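Local structure of hydrazine synthase subunit alpha (Candidatus Kuenenia stuttgartiensis, 5C2V) at residues A289-T292 with K297-Y300; W580-D583 with Y588-P591. The protein catalyses, as part of the hydrazine synthase complex, the condensation of hydroxylamine with ammonia to yield hydrazine. All blocks are in the same frame, centred on the assembly; numbering follows the deposited sequence.

Contact 1 of 2, residues A289-T292 with K297-Y300; sequences AKIT and KIVY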
ATOM      1  N   ALA D 289      11.531   5.537  21.774  1.00 47.37           N
ATOM      2  CA  ALA D 289      10.730   6.756  21.772  1.00 49.59           C
ATOM      3  C   ALA D 289      10.854   7.527  23.082  1.00 69.10           C
ATOM      4  O   ALA D 289      10.713   6.962  24.168  1.00 44.09           O
ATOM      5  CB  ALA D 289       9.271   6.423  21.496  1.00 46.03           C
ATOM      6  N   LYS D 290      11.125   8.824  22.968  1.00 60.58           N
ATOM      7  CA  LYS D 290      11.166   9.717  24.120  1.00 49.42           C
ATOM      8  C   LYS D 290      10.434  11.013  23.783  1.00 62.02           C
ATOM      9  O   LYS D 290      10.137  11.277  22.619  1.00 69.13           O
ATOM     10  CB  LYS D 290      12.609  10.001  24.541  1.00 47.18           C
ATOM     11  CG  LYS D 290      13.385   8.757  24.953  1.00 49.25           C
ATOM     12  CD  LYS D 290      14.756   9.105  25.507  1.00 58.36           C
ATOM     13  CE  LYS D 290      15.598   7.854  25.706  1.00 61.15           C
ATOM     14  NZ  LYS D 290      14.932   6.868  26.602  1.00 41.38           N
ATOM     15  N   ILE D 291      10.139  11.817  24.800  1.00 66.88           N
ATOM     16  CA  ILE D 291       9.343  13.024  24.603  1.00 60.96           C
ATOM     17  C   ILE D 291      10.090  14.291  25.017  1.00 60.37           C
ATOM     18  O   ILE D 291      10.692  14.345  26.090  1.00 67.51           O
ATOM     19  CB  ILE D 291       8.014  12.943  25.382  1.00 44.25           C
ATOM     20  CG1 ILE D 291       7.312  11.615  25.091  1.00 62.12           C
ATOM     21  CG2 ILE D 291       7.114  14.119  25.035  1.00 53.97           C
ATOM     22  CD1 ILE D 291       5.980  11.458  25.787  1.00 52.53           C
ATOM     23  N   THR D 292      10.047  15.306  24.157  1.00 60.99           N
ATOM     24  CA  THR D 292      10.699  16.583  24.434  1.00 63.85           C
ATOM     25  C   THR D 292       9.896  17.410  25.430  1.00 70.36           C
ATOM     26  O   THR D 292       8.672  17.326  25.479  1.00 76.92           O
ATOM     27  CB  THR D 292      10.898  17.411  23.153  1.00 56.37           C
ATOM     28  OG1 THR D 292       9.622  17.714  22.577  1.00 61.29           O
ATOM     29  CG2 THR D 292      11.737  16.642  22.148  1.00 54.23           C
ATOM     30  N   LYS D 297       7.292  17.008  21.960  1.00 65.96           N
ATOM     31  CA  LYS D 297       7.296  16.159  20.778  1.00 63.99           C
ATOM     32  C   LYS D 297       7.773  14.755  21.115  1.00 67.42           C
ATOM     33  O   LYS D 297       8.779  14.582  21.803  1.00 74.24           O
ATOM     34  CB  LYS D 297       8.188  16.754  19.685  1.00 57.09           C
ATOM     35  CG  LYS D 297       7.707  18.081  19.126  1.00 67.37           C
ATOM     36  CD  LYS D 297       8.653  18.588  18.049  1.00 42.14           C
ATOM     37  CE  LYS D 297       8.166  19.899  17.455  1.00 57.84           C
ATOM     38  NZ  LYS D 297       9.102  20.417  16.420  1.00 62.41           N
ATOM     39  N   ILE D 298       7.052  13.754  20.626  1.00 61.56           N
ATOM     40  CA  ILE D 298       7.532  12.388  20.717  1.00 64.98           C
ATOM     41  C   ILE D 298       8.574  12.206  19.629  1.00 63.95           C
ATOM     42  O   ILE D 298       8.267  12.313  18.441  1.00 66.80           O
ATOM     43  CB  ILE D 298       6.404  11.352  20.537  1.00 54.72           C
ATOM     44  CG1 ILE D 298       5.282  11.588  21.550  1.00 64.16           C
ATOM     45  CG2 ILE D 298       6.954   9.938  20.661  1.00 52.58           C
ATOM     46  CD1 ILE D 298       4.102  10.656  21.377  1.00 49.69           C
ATOM     47  N   VAL D 299       9.802  11.929  20.049  1.00 60.90           N
ATOM     48  CA  VAL D 299      10.914  11.750  19.129  1.00 47.18           C
ATOM     49  C   VAL D 299      11.365  10.304  19.186  1.00 61.67           C
ATOM     50  O   VAL D 299      11.687   9.788  20.257  1.00 60.14           O
ATOM     51  CB  VAL D 299      12.095  12.681  19.463  1.00 50.92           C
ATOM     52  CG1 VAL D 299      13.297  12.352  18.589  1.00 57.54           C
ATOM     53  CG2 VAL D 299      11.689  14.136  19.299  1.00 57.81           C
ATOM     54  N   TYR D 300      11.381   9.645  18.035  1.00 64.50           N
ATOM     55  CA  TYR D 300      11.665   8.221  18.004  1.00 59.99           C
ATOM     56  C   TYR D 300      12.555   7.826  16.836  1.00 62.45           C
ATOM     57  O   TYR D 300      12.688   8.559  15.851  1.00 55.81           O
ATOM     58  CB  TYR D 300      10.359   7.424  17.957  1.00 44.83           C
ATOM     59  CG  TYR D 300       9.497   7.691  16.739  1.00 66.89           C
ATOM     60  CD1 TYR D 300       8.710   8.834  16.655  1.00 57.28           C
ATOM     61  CD2 TYR D 300       9.452   6.788  15.685  1.00 73.77           C
ATOM     62  CE1 TYR D 300       7.915   9.075  15.550  1.00 69.49           C
ATOM     63  CE2 TYR D 300       8.660   7.021  14.576  1.00 57.36           C
ATOM     64  CZ  TYR D 300       7.894   8.166  14.514  1.00 63.47           C
ATOM     65  OH  TYR D 300       7.105   8.403  13.412  1.00 59.25           O
TER

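Contact 2 of 2, residues W580-D583 with Y588-P591; sequences WWYD and YDSP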
ATOM      1  N   TRP D 580     -24.260  -5.004  33.272  1.00 52.97           N
ATOM      2  CA  TRP D 580     -22.867  -5.100  33.705  1.00 47.40           C
ATOM      3  C   TRP D 580     -22.713  -5.429  35.196  1.00 67.48           C
ATOM      4  O   TRP D 580     -22.380  -6.561  35.548  1.00 70.68           O
ATOM      5  CB  TRP D 580     -22.147  -3.788  33.387  1.00 53.22           C
ATOM      6  CG  TRP D 580     -20.656  -3.892  33.320  1.00 31.88           C
ATOM      7  CD1 TRP D 580     -19.896  -5.013  33.494  1.00 32.96           C
ATOM      8  CD2 TRP D 580     -19.742  -2.827  33.038  1.00 26.38           C
ATOM      9  NE1 TRP D 580     -18.564  -4.708  33.348  1.00 43.84           N
ATOM     10  CE2 TRP D 580     -18.442  -3.372  33.067  1.00 26.19           C
ATOM     11  CE3 TRP D 580     -19.896  -1.464  32.769  1.00 25.75           C
ATOM     12  CZ2 TRP D 580     -17.306  -2.601  32.838  1.00 33.06           C
ATOM     13  CZ3 TRP D 580     -18.767  -0.701  32.542  1.00 44.06           C
ATOM     14  CH2 TRP D 580     -17.488  -1.270  32.577  1.00 36.66           C
ATOM     15  N   TRP D 581     -22.936  -4.448  36.070  1.00 73.51           N
ATOM     16  CA  TRP D 581     -22.981  -4.721  37.504  1.00 66.09           C
ATOM     17  C   TRP D 581     -24.216  -4.076  38.135  1.00 58.65           C
ATOM     18  O   TRP D 581     -24.234  -2.867  38.371  1.00 59.28           O
ATOM     19  CB  TRP D 581     -21.690  -4.196  38.152  1.00 61.58           C
ATOM     20  CG  TRP D 581     -21.613  -4.279  39.648  1.00 67.95           C
ATOM     21  CD1 TRP D 581     -22.242  -5.175  40.455  1.00 66.37           C
ATOM     22  CD2 TRP D 581     -20.851  -3.424  40.515  1.00 61.18           C
ATOM     23  NE1 TRP D 581     -21.923  -4.934  41.771  1.00 65.92           N
ATOM     24  CE2 TRP D 581     -21.072  -3.864  41.834  1.00 50.13           C
ATOM     25  CE3 TRP D 581     -20.002  -2.333  40.301  1.00 74.64           C
ATOM     26  CZ2 TRP D 581     -20.477  -3.250  42.936  1.00 69.08           C
ATOM     27  CZ3 TRP D 581     -19.417  -1.722  41.397  1.00 65.34           C
ATOM     28  CH2 TRP D 581     -19.657  -2.183  42.696  1.00 60.11           C
ATOM     29  N   TYR D 582     -25.241  -4.879  38.419  1.00 56.84           N
ATOM     30  CA  TYR D 582     -26.418  -4.393  39.143  1.00 70.05           C
ATOM     31  C   TYR D 582     -26.554  -4.863  40.600  1.00 69.78           C
ATOM     32  O   TYR D 582     -27.524  -4.507  41.269  1.00 80.20           O
ATOM     33  CB  TYR D 582     -27.704  -4.729  38.368  1.00 73.42           C
ATOM     34  CG  TYR D 582     -27.798  -6.120  37.774  1.00 49.35           C
ATOM     35  CD1 TYR D 582     -27.218  -6.413  36.546  1.00 61.35           C
ATOM     36  CD2 TYR D 582     -28.511  -7.123  38.417  1.00 47.44           C
ATOM     37  CE1 TYR D 582     -27.318  -7.675  35.990  1.00 59.92           C
ATOM     38  CE2 TYR D 582     -28.616  -8.389  37.869  1.00 67.87           C
ATOM     39  CZ  TYR D 582     -28.017  -8.659  36.657  1.00 64.23           C
ATOM     40  OH  TYR D 582     -28.119  -9.917  36.107  1.00 65.15           O
ATOM     41  N   ASP D 583     -25.609  -5.659  41.095  1.00 76.18           N
ATOM     42  CA  ASP D 583     -25.760  -6.265  42.423  1.00 61.28           C
ATOM     43  C   ASP D 583     -24.630  -5.884  43.383  1.00 72.40           C
ATOM     44  O   ASP D 583     -23.455  -5.968  43.031  1.00 75.81           O
ATOM     45  CB  ASP D 583     -25.840  -7.788  42.297  1.00 50.66           C
ATOM     46  CG  ASP D 583     -26.552  -8.437  43.468  1.00 69.47           C
ATOM     47  OD1 ASP D 583     -26.673  -7.791  44.530  1.00 73.45           O
ATOM     48  OD2 ASP D 583     -26.991  -9.598  43.326  1.00 67.16           O
ATOM     49  N   TYR D 588     -19.034  -8.427  39.470  1.00 46.15           N
ATOM     50  CA  TYR D 588     -19.651  -8.167  38.173  1.00 63.55           C
ATOM     51  C   TYR D 588     -20.847  -9.081  37.945  1.00 65.17           C
ATOM     52  O   TYR D 588     -20.785 -10.280  38.219  1.00 64.06           O
ATOM     53  CB  TYR D 588     -18.645  -8.352  37.036  1.00 43.57           C
ATOM     54  CG  TYR D 588     -17.605  -7.263  36.932  1.00 29.29           C
ATOM     55  CD1 TYR D 588     -17.959  -5.969  36.572  1.00 28.89           C
ATOM     56  CD2 TYR D 588     -16.267  -7.533  37.175  1.00 30.43           C
ATOM     57  CE1 TYR D 588     -17.008  -4.971  36.469  1.00 24.46           C
ATOM     58  CE2 TYR D 588     -15.311  -6.545  37.073  1.00 26.74           C
ATOM     59  CZ  TYR D 588     -15.686  -5.266  36.721  1.00 26.26           C
ATOM     60  OH  TYR D 588     -14.732  -4.278  36.620  1.00 35.00           O
ATOM     61  N   ASP D 589     -21.938  -8.507  37.452  1.00 65.73           N
ATOM     62  CA  ASP D 589     -23.129  -9.281  37.123  1.00 67.59           C
ATOM     63  C   ASP D 589     -23.233  -9.618  35.635  1.00 70.85           C
ATOM     64  O   ASP D 589     -24.232 -10.184  35.194  1.00 71.07           O
ATOM     65  CB  ASP D 589     -24.382  -8.536  37.578  1.00 81.41           C
ATOM     66  CG  ASP D 589     -24.418  -8.330  39.076  1.00 64.97           C
ATOM     67  OD1 ASP D 589     -24.632  -9.322  39.804  1.00 57.73           O
ATOM     68  OD2 ASP D 589     -24.234  -7.180  39.523  1.00 53.00           O
ATOM     69  N   SER D 590     -22.221  -9.247  34.857  1.00 69.27           N
ATOM     70  CA  SER D 590     -22.222  -9.531  33.423  1.00 54.94           C
ATOM     71  C   SER D 590     -21.982 -11.015  33.147  1.00 60.77           C
ATOM     72  O   SER D 590     -21.202 -11.661  33.846  1.00 69.32           O
ATOM     73  CB  SER D 590     -21.167  -8.686  32.706  1.00 47.96           C
ATOM     74  OG  SER D 590     -19.878  -8.908  33.249  1.00 51.00           O
ATOM     75  N   PRO D 591     -22.662 -11.561  32.125  1.00 60.11           N
ATOM     76  CA  PRO D 591     -22.539 -12.979  31.761  1.00 61.16           C
ATOM     77  C   PRO D 591     -21.156 -13.344  31.227  1.00 61.56           C
ATOM     78  O   PRO D 591     -20.511 -12.531  30.563  1.00 58.87           O
ATOM     79  CB  PRO D 591     -23.598 -13.155  30.663  1.00 48.76           C
ATOM     80  CG  PRO D 591     -24.533 -12.005  30.831  1.00 57.48           C
ATOM     81  CD  PRO D 591     -23.683 -10.875  31.315  1.00 52.30           C
TER

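Contact 1 of 2, residues A289-T292 with K297-Y300
Lys290 and Val299 exchange the two backbone hydrogen bonds of an antiparallel hydrogen-bonded pair: Lys290 N gives to Val299 O at 2.9 Å, and Val299 N gives to Lys290 O at 2.7 Å. A third backbone bond, from Thr292 N to Lys297 O at 2.8 Å, carries the ladder to the turn. There the Thr292 side chain, with OG1 between the backbone N and the carbonyl carbon (chi1 62°), adds a fourth hydrogen bond, OG1 accepting from Lys297 N at 2.5 Å. The same OG1 is hydrogen-bonded to Asp295, a bond inside the connection between the strands.

Weaker polar contacts fill in between these bonds, as Ile291 CA and Ile298 CA each point a hydrogen at a carbonyl oxygen of the partner strand. Together 285-291 and 297-303 form the first hairpin of a four-stranded antiparallel sheet, consistent with one blade of the six-bladed propeller.

Among the apolar contacts, Ile291 and Ile298, a non-hydrogen-bonded pair on the face opposite Lys290 and Val299, lie side by side and point the same way, their CG1 atoms 4.1 Å apart. The Thr292 and Val299 side chains cross at about a right angle, with Thr292 CG2 3.8 Å from Val299 CG2. At the far end of the ladder, Ala289 CB packs on Tyr300 CB, while the tyrosine ring leads away from the pair.

Farther out, Ala289 and Ile291 touch Leu240 of strand 239-245, and Lys290 and Thr292 meet Pro342 of strand 336-342. Lys297 extends outward to a salt bridge with Glu327.

Contact 2 of 2, residues W580-D583 with Y588-P591
Asp589 reaches Trp581, Tyr582 and Asp583 with its carboxylate and CB. Asp589 OD2 accepts a hydrogen bond from Asp583 N at 2.6 Å, the donor standing above the carboxylate plane, and also lies at the edge of the Trp581 indole, in the ring plane, beside CD1. Asp589 CB, two bonds back from OD2, makes a CH-pi contact over one face of the Tyr582 ring, 3.7 Å from its centroid. Tyr582 takes this place with CG between its backbone N and carbonyl carbon (chi1 44°). The backbone adds a weak hydrogen bond from Asp589 N to Trp580 O, 2.8 Å.

Alongside, Trp580 and Tyr588 point the same way with near-parallel planes (11°), but the rings are slid apart and barely overlap; Trp580 NE1 approaches Tyr588 CE1 at 3.5 Å.

Both segments lie in the loop between strands 553-556 and 596-599, against strand 428-433 and the gamma subunit. Trp580 NE1 is hydrogen-bonded to Thr430 and Tyr588 OH to the Tyr551 carbonyl, which helps to hold both rings, while Asp589 OD1 is hydrogen-bonded to Ser630 OG. Trp85 of the gamma subunit stacks on Trp580, and its Arg220 forms a salt bridge with Asp583.

Asp583 OD2 stands 4.2 Å from Asp589 OD1, two buried acids together; the gamma-subunit arginine and the hydrogen bonds to Asp589 probably offset their repulsion and favour both carboxylates staying ionised.

The two contacts come in series along the chain, contact 1 closing before contact 2 opens; their centres lie about 41 Å apart and their nearest atoms about 27 Å apart. They share no sheet. Contact 1 lies in a four-stranded sheet that is probably a blade of the N-terminal propeller, away from the annotated sites, whereas contact 2 lies in a long loop, with the Trp580 side chain about 10 Å from a bound heme c. Each joins segments separated by four residues, one through regular strand pairing and the other through a carboxylate, backbone N-H groups and aromatic rings, without regular strand pairing. Contact 1 is touched by no other subunit; contact 2 helps form the alpha-gamma interface.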